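Local coordinates for protein PT26-6P (Thermococcus sp., PDB 2WB7) that is of unknown function, being encoded by a mobile extrachromosomal element of euryarchaea and built from two immunoglobulin-like domains and a helical domain, at residues A[37-42]-A[66-71]; A[91-94]-A[100-103]; A[132-137]-A[156-161]; A[262-267]-A[292-297]; A[360-365]-A[370-375]. All coordinates share one frame; numbering follows the deposited sequence.

The five contacts run from the first immunoglobulin-like domain into the second and gather where the two meet. Contacts 1 and 4 have centres about 12 Å apart and are joined by a probable hydrogen bond from Ala66 N to Asp265 OD2. Contacts 4 and 5, about 11 Å apart between centres, both reach the same antiparallel sheet, in which Ala262 N reaches Trp374 O. Contacts 2 and 3 also meet contact 5: Trp103 O accepts from Arg365 NH1, and Asp132 OD1 lies 3.1 Å from Trp374 NE1. Contacts 1 and 2 touch more lightly, through Ile71 and Ala92. Since Ala66 CB of contact 1 also packs on Ile373 CG2 at 4.2 Å, contact 5 is touched by all four others.

Contact 1 of 5, residues A[37-42]-A[66-71]; sequences SDFVEY and AFPVQI
Phe39 lays its ring across the strand 66-75, where it meets the amide end of Gln70 and the pyrrolidine ring of Pro68; Phe39 and Gln70 have the most surface buried here. Gln70 reaches up to one face of the ring with its amide oxygen: Gln70 OE1 stands 3.3 Å above the Phe39 ring plane, displaced toward the rim, with CE2 as its nearest carbon. The side chain is extended beyond CG (chi2 173°), which carries the amide out from the strand to the height of the ring. Amide and ring planes are 75° apart, so the amide is turned steeply against the aromatic face instead of lying flat on it. Pro68 meets Phe39 at a different place. Its CG lies 3.9 Å from the ring atom CZ in an apolar contact, while its carbonyl oxygen sits at the ring edge, in plane, 3.6 Å from CE1.

The two segments do not pair directly. Strand 52-62 lies between their strands and bonds to both, Val40 pairing with Gly57 and Gln70 with Tyr56, which explains why the nearest CA atoms, those of Phe39 and Gln70, remain 8.7 Å apart. Pro297, in a loop of the second immunoglobulin-like domain, also touches both Phe39 and Gln70.

The contact is therefore made by side chains reaching over a central strand, and its chemistry is mainly apolar and weakly electrostatic. The Pro68 oxygen faces the slightly positive C-H rim of the phenyl ring, a favourable approach, whereas an amide oxygen above the ring probably contributes little attraction of its own.

Contact 2 of 5, residues A[91-94]-A[100-103]; sequences TAYV and RTYW
Tyr93 and Thr101 meet obliquely on one face of a short antiparallel hairpin, and Val94 and Tyr102 do so on the other. The Thr101 methyl CG2 comes to 3.6 Å from Tyr93 CE2. With chi1 at 54°, the Tyr93 ring is set between its own backbone N and carbonyl carbon, where it can meet this methyl. On the opposite face, Val94 CG1 lies 4.0 Å from Tyr102 CD1. The Val94 carbonyl oxygen is at the edge of the Tyr102 ring, in its plane.

Val94 and Tyr102 form an antiparallel hydrogen-bonded pair. Val94 N gives a nearly straight bond of 3.1 Å to Tyr102 O, and Tyr102 N donates to Val94 O over 2.8 Å. Thr101 CA adds a CA-H...O contact to that same oxygen.

The Tyr102 hydroxyl is hydrogen-bonded to Asp96, in the same hairpin. At Trp103 the chain turns a corner, and strand 104-108 resumes pairing with strand 85-96. Strand 163-178 flanks strand 85-96 as well, Tyr93 bonding to Arg166 through the backbone, while the Trp103 side chain leaves the hairpin to pack on Ile371 and Pro372 of strand 370-379.

Contact 3 of 5, residues A[132-137]-A[156-161]; sequences DPLVYQ and WNTSTT
Leu134 and Thr158 meet at the base of two helices, 135-144 and 149-157, inserted between strands 120-129 and 163-178 of the first immunoglobulin-like domain. Segment 132-137 leads into the first helix and segment 156-161 leaves the second, with Thr158 the first residue to depart from helical geometry.

The principal interaction is van der Waals contact between side chains that reach toward each other. Leu134 places its branch end against the threonine, CD1 coming to 3.8 Å from Thr158 CB. A chi1 of -68° sets the leucine CG beside the backbone N, from where CD1 bears on Thr158. Shortening Leu134 to alanine would remove CG and both methyls and is likely to leave the Thr158 side chain without its main apolar neighbour across the contact. Pro133 adds a looser apolar touch, sliding past Thr158 in the opposite direction with 4.1 Å between its CG and Thr158 CG2. Thr161 borders the same proline ring at a slightly greater distance.

Polar interactions lie around this contact, not across it. The Thr158 hydroxyl is hydrogen-bonded to the backbone oxygen of Lys154, one turn back in its helix. Asp132 carries a salt bridge to Lys129 and a hydrogen bond to Trp374 of the second immunoglobulin-like domain.

Although OG1 is engaged with Lys154, it also lies against the leucine branch, with Leu134 CD1 just 3.5 Å from Thr158 OG1.

Contact 4 of 5, residues A[262-267]-A[292-297]; sequences ALSDFI and PGYFQP
Ser264 covers one face of the Tyr294 ring, and Asp265, next in the chain, comes up to both Tyr294 and Phe295. The first segment arrives at these residues through a tight turn, in which Asp265 N bonds back to Ala262 O at 2.9 Å. From Ser264, two atoms meet the tyrosine. Ser264 CB makes a CH-pi contact over the face, 3.9 Å from the centroid of the Tyr294 ring. The backbone oxygen, Ser264 O, stands 3.4 Å above the plane of the Tyr294 ring, offset toward the rim near CG. Tyr294 presents this face with its CG opposite the backbone N (chi1 171°), the ring extending from the loop toward the turn. The Ser264 hydroxyl is directed elsewhere, bonding to the backbone N of Tyr62.

At Asp265 the carboxylate oxygen OD1 approaches both rings, obliquely to each, 3.4 Å from Phe295 CZ and 3.7 Å from Tyr294 CE2. The carboxylate plane is inclined to the Phe295 ring by 39°. The other oxygen, OD2, accepts from the backbone N of Ala66, a bond that would tend to stabilise the ionised form and probably limits the carboxylate's rotation.

From Phe266 the chain enters strand 266-272, which pairs with strand 281-290; Asp265 itself is backbone-bonded to Asn291. The loop bearing Tyr294 and Phe295 runs on toward strand 301-314. Strands 52-62 and 66-75 of the first immunoglobulin-like domain border the rings, with Pro58, Ile61 and Phe67 against Tyr294 and Ala66 against Phe295.

Contact 5 of 5, residues A[360-365]-A[370-375]; sequences YAYVER and KIPIWL
Glu364 and Lys370 close the hairpin end of this antiparallel pair with a salt bridge of 3.0 Å from OE2 to NZ. The chains lie side by side, and a bend at the last lysine torsion (chi4 63°) turns NZ back to the carboxylate; NZ is also bonded to Gly368 O in the turn.

Four backbone bonds follow. Ala361 N to Ile373 O and Ile373 N to Ala361 O are each 2.7 Å; Val363 N to Ile371 O and Ile371 N to Val363 O are each 2.8 Å. Between them Pro372, which has no N-H to give, occupies a non-hydrogen-bonded position opposite Tyr362.

Pro372 lies beside Tyr360, whose ring points the same way, with CZ 3.9 Å from Pro372 CB, and Tyr362 crosses it obliquely, CE1 toward Pro372 CB. The Tyr360 hydroxyl donates to Tyr362 OH at 3.0 Å, tying the two rings over the proline. A phenylalanine in place of Tyr360 would probably deprive the Tyr362 hydroxyl of this donor and set that ring freer to turn. On the opposite face, Val363 CG2 meets Ile373 CD1 at 3.6 Å.

The chemistry is thus divided: Val363, Ile371 and Ile373 make an apolar face, while the other is mixed, tyrosines and proline giving way to the charged pair near the turn.

Contact 1 of 5, residues A[37-42]-A[66-71]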
# COMPACT_ATOMS: atom_id res chain seq x y z
N SER A 37 1.61 -9.07 12.39
CA SER A 37 2.90 -9.18 13.08
C SER A 37 2.86 -9.98 14.38
O SER A 37 1.80 -10.26 14.94
CB SER A 37 3.50 -7.80 13.33
OG SER A 37 4.91 -7.84 13.19
N ASP A 38 4.04 -10.35 14.84
CA ASP A 38 4.21 -10.90 16.17
C ASP A 38 5.01 -9.91 16.98
O ASP A 38 5.77 -9.10 16.43
CB ASP A 38 4.94 -12.23 16.11
CG ASP A 38 4.00 -13.40 16.02
OD1 ASP A 38 2.88 -13.28 16.57
OD2 ASP A 38 4.36 -14.43 15.40
N PHE A 39 4.84 -9.97 18.30
CA PHE A 39 5.58 -9.09 19.18
C PHE A 39 7.03 -9.52 19.37
O PHE A 39 7.34 -10.70 19.42
CB PHE A 39 4.87 -8.97 20.52
CG PHE A 39 3.81 -7.93 20.54
CD1 PHE A 39 4.14 -6.58 20.50
CD2 PHE A 39 2.46 -8.28 20.61
CE1 PHE A 39 3.16 -5.61 20.52
CE2 PHE A 39 1.48 -7.32 20.63
CZ PHE A 39 1.83 -5.98 20.59
N VAL A 40 7.90 -8.54 19.47
CA VAL A 40 9.31 -8.79 19.67
C VAL A 40 9.80 -7.82 20.73
O VAL A 40 9.31 -6.69 20.81
CB VAL A 40 10.08 -8.58 18.35
CG1 VAL A 40 11.58 -8.47 18.61
CG2 VAL A 40 9.78 -9.72 17.41
N GLU A 41 10.75 -8.24 21.56
CA GLU A 41 11.30 -7.30 22.51
C GLU A 41 12.05 -6.23 21.72
O GLU A 41 12.78 -6.53 20.78
CB GLU A 41 12.23 -7.99 23.50
CG GLU A 41 12.15 -7.40 24.90
CD GLU A 41 13.37 -7.75 25.74
OE1 GLU A 41 13.29 -7.66 27.00
OE2 GLU A 41 14.40 -8.12 25.14
N TYR A 42 11.82 -4.97 22.09
CA TYR A 42 12.52 -3.86 21.47
C TYR A 42 13.69 -3.50 22.36
O TYR A 42 14.66 -2.90 21.91
CB TYR A 42 11.60 -2.66 21.31
CG TYR A 42 10.74 -2.69 20.06
CD1 TYR A 42 10.43 -3.89 19.43
CD2 TYR A 42 10.21 -1.52 19.54
CE1 TYR A 42 9.62 -3.92 18.28
CE2 TYR A 42 9.40 -1.54 18.40
CZ TYR A 42 9.12 -2.74 17.78
OH TYR A 42 8.32 -2.72 16.68
N ALA A 66 1.09 3.80 13.31
CA ALA A 66 1.11 3.79 14.75
C ALA A 66 1.12 2.32 15.14
O ALA A 66 0.68 1.48 14.36
CB ALA A 66 -0.12 4.50 15.28
N PHE A 67 1.63 1.99 16.31
CA PHE A 67 1.77 0.58 16.65
C PHE A 67 1.66 0.36 18.13
O PHE A 67 1.99 1.24 18.92
CB PHE A 67 3.12 0.05 16.15
CG PHE A 67 4.28 0.89 16.57
CD1 PHE A 67 4.91 0.67 17.78
CD2 PHE A 67 4.73 1.92 15.76
CE1 PHE A 67 5.99 1.46 18.17
CE2 PHE A 67 5.80 2.71 16.14
CZ PHE A 67 6.43 2.48 17.35
N PRO A 68 1.19 -0.83 18.53
CA PRO A 68 1.01 -1.07 19.94
C PRO A 68 2.37 -1.31 20.57
O PRO A 68 3.21 -2.00 19.99
CB PRO A 68 0.16 -2.35 19.99
CG PRO A 68 0.28 -2.99 18.64
CD PRO A 68 1.10 -2.07 17.75
N VAL A 69 2.58 -0.75 21.75
CA VAL A 69 3.79 -1.01 22.50
C VAL A 69 3.38 -1.61 23.82
O VAL A 69 2.52 -1.07 24.52
CB VAL A 69 4.59 0.27 22.78
CG1 VAL A 69 5.72 -0.03 23.77
CG2 VAL A 69 5.14 0.84 21.50
N GLN A 70 3.99 -2.75 24.15
CA GLN A 70 3.80 -3.36 25.45
C GLN A 70 5.01 -3.14 26.35
O GLN A 70 6.16 -3.31 25.93
CB GLN A 70 3.50 -4.85 25.31
CG GLN A 70 2.02 -5.15 25.34
CD GLN A 70 1.73 -6.60 25.04
OE1 GLN A 70 1.87 -7.05 23.90
NE2 GLN A 70 1.30 -7.35 26.05
N ILE A 71 4.74 -2.74 27.58
CA ILE A 71 5.76 -2.61 28.61
C ILE A 71 5.50 -3.60 29.75
O ILE A 71 4.44 -3.59 30.36
CB ILE A 71 5.76 -1.20 29.20
CG1 ILE A 71 5.85 -0.16 28.08
CG2 ILE A 71 6.90 -1.04 30.19
CD1 ILE A 71 5.28 1.22 28.48

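Contact 2 of 5, residues A[91-94]-A[100-103]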
# COMPACT_ATOMS: atom_id res chain seq x y z
N THR A 91 6.13 6.42 32.72
CA THR A 91 6.08 7.35 31.62
C THR A 91 6.81 6.75 30.43
O THR A 91 7.97 6.35 30.54
CB THR A 91 6.75 8.68 32.02
OG1 THR A 91 5.86 9.42 32.85
CG2 THR A 91 7.12 9.50 30.80
N ALA A 92 6.13 6.68 29.29
CA ALA A 92 6.79 6.26 28.05
C ALA A 92 6.57 7.26 26.90
O ALA A 92 5.55 7.96 26.83
CB ALA A 92 6.35 4.86 27.66
N TYR A 93 7.54 7.31 26.01
CA TYR A 93 7.48 8.19 24.86
C TYR A 93 8.50 7.80 23.80
O TYR A 93 9.39 6.98 24.04
CB TYR A 93 7.69 9.65 25.29
CG TYR A 93 8.96 9.88 26.07
CD1 TYR A 93 8.94 10.03 27.45
CD2 TYR A 93 10.19 9.94 25.42
CE1 TYR A 93 10.11 10.24 28.16
CE2 TYR A 93 11.35 10.15 26.12
CZ TYR A 93 11.31 10.30 27.49
OH TYR A 93 12.49 10.51 28.18
N VAL A 94 8.33 8.40 22.62
CA VAL A 94 9.23 8.18 21.50
C VAL A 94 10.21 9.33 21.48
O VAL A 94 9.85 10.47 21.75
CB VAL A 94 8.46 8.14 20.17
CG1 VAL A 94 9.39 8.39 18.99
CG2 VAL A 94 7.73 6.81 20.01
N ARG A 100 14.09 15.06 20.74
CA ARG A 100 12.71 15.51 20.70
C ARG A 100 11.82 14.30 20.98
O ARG A 100 12.09 13.19 20.50
CB ARG A 100 12.39 16.15 19.36
CG ARG A 100 11.19 17.04 19.45
CD ARG A 100 11.04 17.85 18.19
NE ARG A 100 9.76 18.56 18.16
CZ ARG A 100 8.97 18.62 17.09
NH1 ARG A 100 9.33 18.00 15.96
NH2 ARG A 100 7.82 19.28 17.14
N THR A 101 10.76 14.53 21.75
CA THR A 101 9.94 13.42 22.23
C THR A 101 8.50 13.53 21.74
O THR A 101 7.94 14.62 21.72
CB THR A 101 9.91 13.37 23.76
OG1 THR A 101 9.32 14.57 24.27
CG2 THR A 101 11.30 13.22 24.33
N TYR A 102 7.90 12.39 21.39
CA TYR A 102 6.52 12.42 20.93
C TYR A 102 5.61 11.44 21.65
O TYR A 102 6.02 10.35 22.05
CB TYR A 102 6.44 12.11 19.44
CG TYR A 102 7.53 12.68 18.57
CD1 TYR A 102 8.87 12.38 18.80
CD2 TYR A 102 7.21 13.46 17.47
CE1 TYR A 102 9.86 12.88 17.97
CE2 TYR A 102 8.19 13.96 16.63
CZ TYR A 102 9.52 13.66 16.88
OH TYR A 102 10.50 14.15 16.05
N TRP A 103 4.35 11.83 21.80
CA TRP A 103 3.29 10.90 22.17
C TRP A 103 3.44 10.39 23.59
O TRP A 103 2.81 9.40 23.97
CB TRP A 103 3.25 9.74 21.18
CG TRP A 103 3.15 10.22 19.79
CD1 TRP A 103 3.96 9.90 18.74
CD2 TRP A 103 2.19 11.16 19.30
NE1 TRP A 103 3.56 10.58 17.62
CE2 TRP A 103 2.47 11.36 17.93
CE3 TRP A 103 1.12 11.84 19.88
CZ2 TRP A 103 1.72 12.22 17.13
CZ3 TRP A 103 0.37 12.70 19.08
CH2 TRP A 103 0.67 12.88 17.72

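Contact 3 of 5, residues A[132-137]-A[156-161]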
# COMPACT_ATOMS: atom_id res chain seq x y z
N ASP A 132 6.72 11.93 11.77
CA ASP A 132 5.94 11.87 10.54
C ASP A 132 5.88 13.23 9.86
O ASP A 132 5.00 14.04 10.16
CB ASP A 132 4.52 11.40 10.88
CG ASP A 132 3.73 10.97 9.66
OD1 ASP A 132 4.12 11.30 8.53
OD2 ASP A 132 2.72 10.29 9.85
N PRO A 133 6.78 13.46 8.90
CA PRO A 133 6.92 14.72 8.17
C PRO A 133 5.74 15.07 7.26
O PRO A 133 5.38 16.24 7.15
CB PRO A 133 8.18 14.50 7.33
CG PRO A 133 8.78 13.22 7.78
CD PRO A 133 7.69 12.43 8.40
N LEU A 134 5.13 14.06 6.62
CA LEU A 134 4.07 14.30 5.65
C LEU A 134 2.64 14.49 6.21
O LEU A 134 1.76 15.04 5.52
CB LEU A 134 4.07 13.17 4.61
CG LEU A 134 5.29 13.18 3.71
CD1 LEU A 134 5.11 12.26 2.51
CD2 LEU A 134 5.56 14.62 3.26
N VAL A 135 2.40 14.05 7.45
CA VAL A 135 1.03 13.92 7.96
C VAL A 135 0.13 15.14 7.75
O VAL A 135 -1.04 15.00 7.39
CB VAL A 135 1.00 13.48 9.46
CG1 VAL A 135 1.70 14.49 10.32
CG2 VAL A 135 -0.43 13.29 9.94
N TYR A 136 0.66 16.34 7.98
CA TYR A 136 -0.18 17.54 7.89
C TYR A 136 -0.38 18.01 6.46
O TYR A 136 -1.42 18.57 6.12
CB TYR A 136 0.38 18.68 8.74
CG TYR A 136 0.47 18.35 10.20
CD1 TYR A 136 -0.60 17.75 10.87
CD2 TYR A 136 1.61 18.64 10.93
CE1 TYR A 136 -0.53 17.44 12.22
CE2 TYR A 136 1.69 18.34 12.28
CZ TYR A 136 0.62 17.74 12.92
OH TYR A 136 0.70 17.42 14.27
N GLN A 137 0.62 17.78 5.63
CA GLN A 137 0.50 18.09 4.22
C GLN A 137 -0.55 17.21 3.58
O GLN A 137 -1.27 17.63 2.68
CB GLN A 137 1.82 17.88 3.53
CG GLN A 137 2.96 18.44 4.31
CD GLN A 137 4.18 18.59 3.46
OE1 GLN A 137 4.15 19.31 2.46
NE2 GLN A 137 5.26 17.90 3.83
N TRP A 156 5.94 9.60 -2.25
CA TRP A 156 6.62 8.34 -2.54
C TRP A 156 8.11 8.37 -2.23
O TRP A 156 8.76 7.34 -2.31
CB TRP A 156 6.40 7.93 -4.00
CG TRP A 156 4.99 8.11 -4.40
CD1 TRP A 156 4.49 9.01 -5.29
CD2 TRP A 156 3.87 7.40 -3.86
NE1 TRP A 156 3.12 8.89 -5.36
CE2 TRP A 156 2.72 7.91 -4.49
CE3 TRP A 156 3.73 6.38 -2.92
CZ2 TRP A 156 1.45 7.43 -4.20
CZ3 TRP A 156 2.47 5.91 -2.63
CH2 TRP A 156 1.34 6.44 -3.27
N ASN A 157 8.64 9.54 -1.89
CA ASN A 157 10.08 9.66 -1.70
C ASN A 157 10.53 9.94 -0.26
O ASN A 157 11.70 9.84 0.07
CB ASN A 157 10.68 10.66 -2.67
CG ASN A 157 10.43 10.27 -4.12
OD1 ASN A 157 9.98 11.09 -4.93
ND2 ASN A 157 10.69 9.00 -4.45
N THR A 158 9.58 10.28 0.61
CA THR A 158 9.91 10.54 1.98
C THR A 158 10.17 9.23 2.71
O THR A 158 9.47 8.25 2.51
CB THR A 158 8.80 11.28 2.68
OG1 THR A 158 8.54 12.51 1.99
CG2 THR A 158 9.20 11.58 4.09
N SER A 159 11.20 9.22 3.55
CA SER A 159 11.57 8.02 4.28
C SER A 159 11.12 8.09 5.71
O SER A 159 10.84 9.16 6.25
CB SER A 159 13.08 7.83 4.26
OG SER A 159 13.53 7.59 2.95
N THR A 160 11.08 6.92 6.34
CA THR A 160 10.77 6.80 7.75
C THR A 160 11.94 7.31 8.60
O THR A 160 13.11 7.07 8.27
CB THR A 160 10.40 5.35 8.12
OG1 THR A 160 11.41 4.45 7.62
CG2 THR A 160 9.07 4.98 7.50
N THR A 161 11.62 8.02 9.67
CA THR A 161 12.61 8.64 10.55
C THR A 161 13.15 7.65 11.59
O THR A 161 12.44 6.73 12.01
CB THR A 161 12.00 9.81 11.32
OG1 THR A 161 11.32 10.71 10.41
CG2 THR A 161 13.08 10.54 12.11

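Contact 4 of 5, residues A[262-267]-A[292-297]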
# COMPACT_ATOMS: atom_id res chain seq x y z
N ALA A 262 0.33 4.83 6.82
CA ALA A 262 0.05 3.92 7.92
C ALA A 262 -0.57 2.61 7.46
O ALA A 262 -1.66 2.22 7.89
CB ALA A 262 -0.85 4.61 8.93
N LEU A 263 0.13 1.90 6.59
CA LEU A 263 -0.45 0.71 5.97
C LEU A 263 -0.74 -0.40 6.97
O LEU A 263 -1.61 -1.24 6.73
CB LEU A 263 0.42 0.20 4.83
CG LEU A 263 -0.19 -0.92 3.98
CD1 LEU A 263 -1.45 -0.46 3.24
CD2 LEU A 263 0.86 -1.42 2.98
N SER A 264 -0.00 -0.42 8.08
CA SER A 264 -0.25 -1.42 9.12
C SER A 264 -1.56 -1.16 9.85
O SER A 264 -2.17 -2.07 10.40
CB SER A 264 0.90 -1.43 10.11
OG SER A 264 2.12 -1.82 9.50
N ASP A 265 -2.00 0.09 9.87
CA ASP A 265 -3.19 0.46 10.64
C ASP A 265 -4.48 0.21 9.87
O ASP A 265 -5.44 -0.33 10.43
CB ASP A 265 -3.12 1.92 11.07
CG ASP A 265 -1.88 2.23 11.89
OD1 ASP A 265 -1.25 1.27 12.39
OD2 ASP A 265 -1.53 3.42 12.03
N PHE A 266 -4.50 0.61 8.60
CA PHE A 266 -5.64 0.36 7.72
C PHE A 266 -5.22 0.29 6.26
O PHE A 266 -4.11 0.68 5.92
CB PHE A 266 -6.75 1.39 7.92
CG PHE A 266 -6.37 2.80 7.56
CD1 PHE A 266 -6.83 3.38 6.40
CD2 PHE A 266 -5.56 3.55 8.39
CE1 PHE A 266 -6.48 4.68 6.08
CE2 PHE A 266 -5.22 4.85 8.07
CZ PHE A 266 -5.67 5.42 6.92
N ILE A 267 -6.10 -0.22 5.41
CA ILE A 267 -5.73 -0.43 4.02
C ILE A 267 -6.81 0.07 3.07
O ILE A 267 -7.96 0.28 3.45
CB ILE A 267 -5.45 -1.91 3.71
CG1 ILE A 267 -6.76 -2.67 3.49
CG2 ILE A 267 -4.69 -2.55 4.84
CD1 ILE A 267 -6.58 -4.18 3.39
N PRO A 292 -7.30 -5.53 11.04
CA PRO A 292 -7.95 -6.15 12.20
C PRO A 292 -7.01 -6.47 13.36
O PRO A 292 -6.06 -7.24 13.19
CB PRO A 292 -8.53 -7.46 11.62
CG PRO A 292 -8.56 -7.27 10.13
CD PRO A 292 -7.39 -6.38 9.83
N GLY A 293 -7.26 -5.88 14.52
CA GLY A 293 -6.51 -6.23 15.73
C GLY A 293 -5.01 -6.15 15.52
O GLY A 293 -4.27 -7.03 15.95
N TYR A 294 -4.57 -5.10 14.86
CA TYR A 294 -3.16 -4.89 14.71
C TYR A 294 -2.64 -4.26 15.99
O TYR A 294 -1.46 -4.33 16.28
CB TYR A 294 -2.86 -3.97 13.54
CG TYR A 294 -1.43 -3.56 13.46
CD1 TYR A 294 -0.45 -4.47 13.10
CD2 TYR A 294 -1.04 -2.26 13.76
CE1 TYR A 294 0.88 -4.10 13.04
CE2 TYR A 294 0.28 -1.88 13.71
CZ TYR A 294 1.24 -2.81 13.34
OH TYR A 294 2.56 -2.45 13.27
N PHE A 295 -3.55 -3.65 16.74
CA PHE A 295 -3.20 -2.97 17.99
C PHE A 295 -3.41 -3.86 19.21
O PHE A 295 -3.10 -3.45 20.33
CB PHE A 295 -4.01 -1.70 18.15
CG PHE A 295 -3.72 -0.65 17.11
CD1 PHE A 295 -4.52 -0.51 15.99
CD2 PHE A 295 -2.64 0.20 17.26
CE1 PHE A 295 -4.25 0.46 15.03
CE2 PHE A 295 -2.37 1.18 16.31
CZ PHE A 295 -3.17 1.30 15.19
N GLN A 296 -3.94 -5.06 19.01
CA GLN A 296 -4.04 -6.06 20.07
C GLN A 296 -2.74 -6.06 20.86
O GLN A 296 -1.68 -6.07 20.25
CB GLN A 296 -4.22 -7.45 19.45
CG GLN A 296 -5.64 -7.79 19.04
CD GLN A 296 -6.62 -7.46 20.15
OE1 GLN A 296 -7.11 -6.33 20.26
NE2 GLN A 296 -6.90 -8.45 21.00
N PRO A 297 -2.79 -6.06 22.20
CA PRO A 297 -3.93 -6.12 23.12
C PRO A 297 -4.61 -4.77 23.30
O PRO A 297 -5.69 -4.70 23.89
CB PRO A 297 -3.30 -6.55 24.45
CG PRO A 297 -1.83 -6.63 24.23
CD PRO A 297 -1.50 -6.04 22.92

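Contact 5 of 5, residues A[360-365]-A[370-375]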
# COMPACT_ATOMS: atom_id res chain seq x y z
N TYR A 360 -7.06 10.23 6.12
CA TYR A 360 -6.48 10.81 7.31
C TYR A 360 -7.39 10.45 8.47
O TYR A 360 -8.58 10.73 8.42
CB TYR A 360 -6.42 12.32 7.14
CG TYR A 360 -5.90 13.09 8.32
CD1 TYR A 360 -4.54 13.28 8.51
CD2 TYR A 360 -6.78 13.67 9.22
CE1 TYR A 360 -4.06 14.01 9.60
CE2 TYR A 360 -6.32 14.40 10.32
CZ TYR A 360 -4.96 14.56 10.50
OH TYR A 360 -4.51 15.29 11.58
N ALA A 361 -6.84 9.82 9.50
CA ALA A 361 -7.65 9.47 10.67
C ALA A 361 -6.89 9.61 11.99
O ALA A 361 -5.71 9.95 12.00
CB ALA A 361 -8.24 8.07 10.52
N TYR A 362 -7.59 9.38 13.09
CA TYR A 362 -7.00 9.43 14.41
C TYR A 362 -7.15 8.09 15.10
O TYR A 362 -8.22 7.49 15.10
CB TYR A 362 -7.69 10.48 15.27
CG TYR A 362 -7.46 11.89 14.78
CD1 TYR A 362 -6.34 12.60 15.18
CD2 TYR A 362 -8.37 12.52 13.93
CE1 TYR A 362 -6.12 13.90 14.74
CE2 TYR A 362 -8.15 13.81 13.49
CZ TYR A 362 -7.03 14.49 13.90
OH TYR A 362 -6.80 15.77 13.46
N VAL A 363 -6.05 7.62 15.66
CA VAL A 363 -6.10 6.51 16.58
C VAL A 363 -6.24 7.13 17.96
O VAL A 363 -5.37 7.90 18.38
CB VAL A 363 -4.80 5.73 16.53
CG1 VAL A 363 -4.79 4.65 17.59
CG2 VAL A 363 -4.59 5.16 15.12
N GLU A 364 -7.34 6.83 18.64
CA GLU A 364 -7.53 7.37 19.99
C GLU A 364 -7.08 6.40 21.06
O GLU A 364 -7.72 5.37 21.32
CB GLU A 364 -8.98 7.77 20.26
CG GLU A 364 -9.01 8.81 21.37
CD GLU A 364 -10.13 8.61 22.39
OE1 GLU A 364 -11.20 8.03 22.07
OE2 GLU A 364 -9.93 9.07 23.54
N ARG A 365 -5.95 6.74 21.68
CA ARG A 365 -5.34 5.94 22.72
C ARG A 365 -6.18 5.98 24.00
O ARG A 365 -6.85 6.97 24.29
CB ARG A 365 -3.95 6.49 23.00
CG ARG A 365 -2.97 5.49 23.49
CD ARG A 365 -1.58 6.03 23.26
NE ARG A 365 -1.43 7.36 23.85
CZ ARG A 365 -0.27 7.99 23.99
NH1 ARG A 365 0.85 7.43 23.56
NH2 ARG A 365 -0.23 9.18 24.55
N LYS A 370 -4.99 11.71 21.01
CA LYS A 370 -5.39 11.29 19.65
C LYS A 370 -4.27 11.38 18.62
O LYS A 370 -3.79 12.46 18.33
CB LYS A 370 -6.60 12.10 19.19
CG LYS A 370 -7.90 11.53 19.67
CD LYS A 370 -8.93 12.60 19.83
CE LYS A 370 -10.10 12.09 20.68
NZ LYS A 370 -9.74 11.72 22.11
N ILE A 371 -3.85 10.23 18.08
CA ILE A 371 -2.69 10.17 17.17
C ILE A 371 -3.09 10.13 15.68
O ILE A 371 -3.74 9.18 15.23
CB ILE A 371 -1.83 8.92 17.47
CG1 ILE A 371 -1.41 8.90 18.93
CG2 ILE A 371 -0.61 8.89 16.60
CD1 ILE A 371 -0.54 7.71 19.28
N PRO A 372 -2.68 11.15 14.90
CA PRO A 372 -3.10 11.28 13.51
C PRO A 372 -2.36 10.30 12.58
O PRO A 372 -1.13 10.21 12.64
CB PRO A 372 -2.70 12.72 13.15
CG PRO A 372 -2.12 13.32 14.41
CD PRO A 372 -1.71 12.19 15.27
N ILE A 373 -3.09 9.58 11.75
CA ILE A 373 -2.45 8.72 10.77
C ILE A 373 -3.00 9.01 9.38
O ILE A 373 -4.14 9.50 9.25
CB ILE A 373 -2.65 7.24 11.07
CG1 ILE A 373 -4.12 6.96 11.36
CG2 ILE A 373 -1.78 6.83 12.25
CD1 ILE A 373 -4.41 5.51 11.53
N TRP A 374 -2.20 8.73 8.36
CA TRP A 374 -2.62 8.94 6.99
C TRP A 374 -2.22 7.77 6.12
O TRP A 374 -1.27 7.04 6.43
CB TRP A 374 -2.00 10.23 6.44
CG TRP A 374 -0.51 10.19 6.32
CD1 TRP A 374 0.40 10.51 7.28
CD2 TRP A 374 0.25 9.79 5.17
NE1 TRP A 374 1.67 10.36 6.79
CE2 TRP A 374 1.61 9.91 5.50
CE3 TRP A 374 -0.09 9.34 3.89
CZ2 TRP A 374 2.63 9.60 4.62
CZ3 TRP A 374 0.93 9.02 3.00
CH2 TRP A 374 2.27 9.16 3.37
N LEU A 375 -2.97 7.58 5.04
CA LEU A 375 -2.63 6.59 4.02
C LEU A 375 -2.79 7.19 2.63
O LEU A 375 -3.72 7.98 2.36
CB LEU A 375 -3.48 5.34 4.15
CG LEU A 375 -3.07 4.17 3.24
CD1 LEU A 375 -1.82 3.52 3.73
CD2 LEU A 375 -4.18 3.13 3.20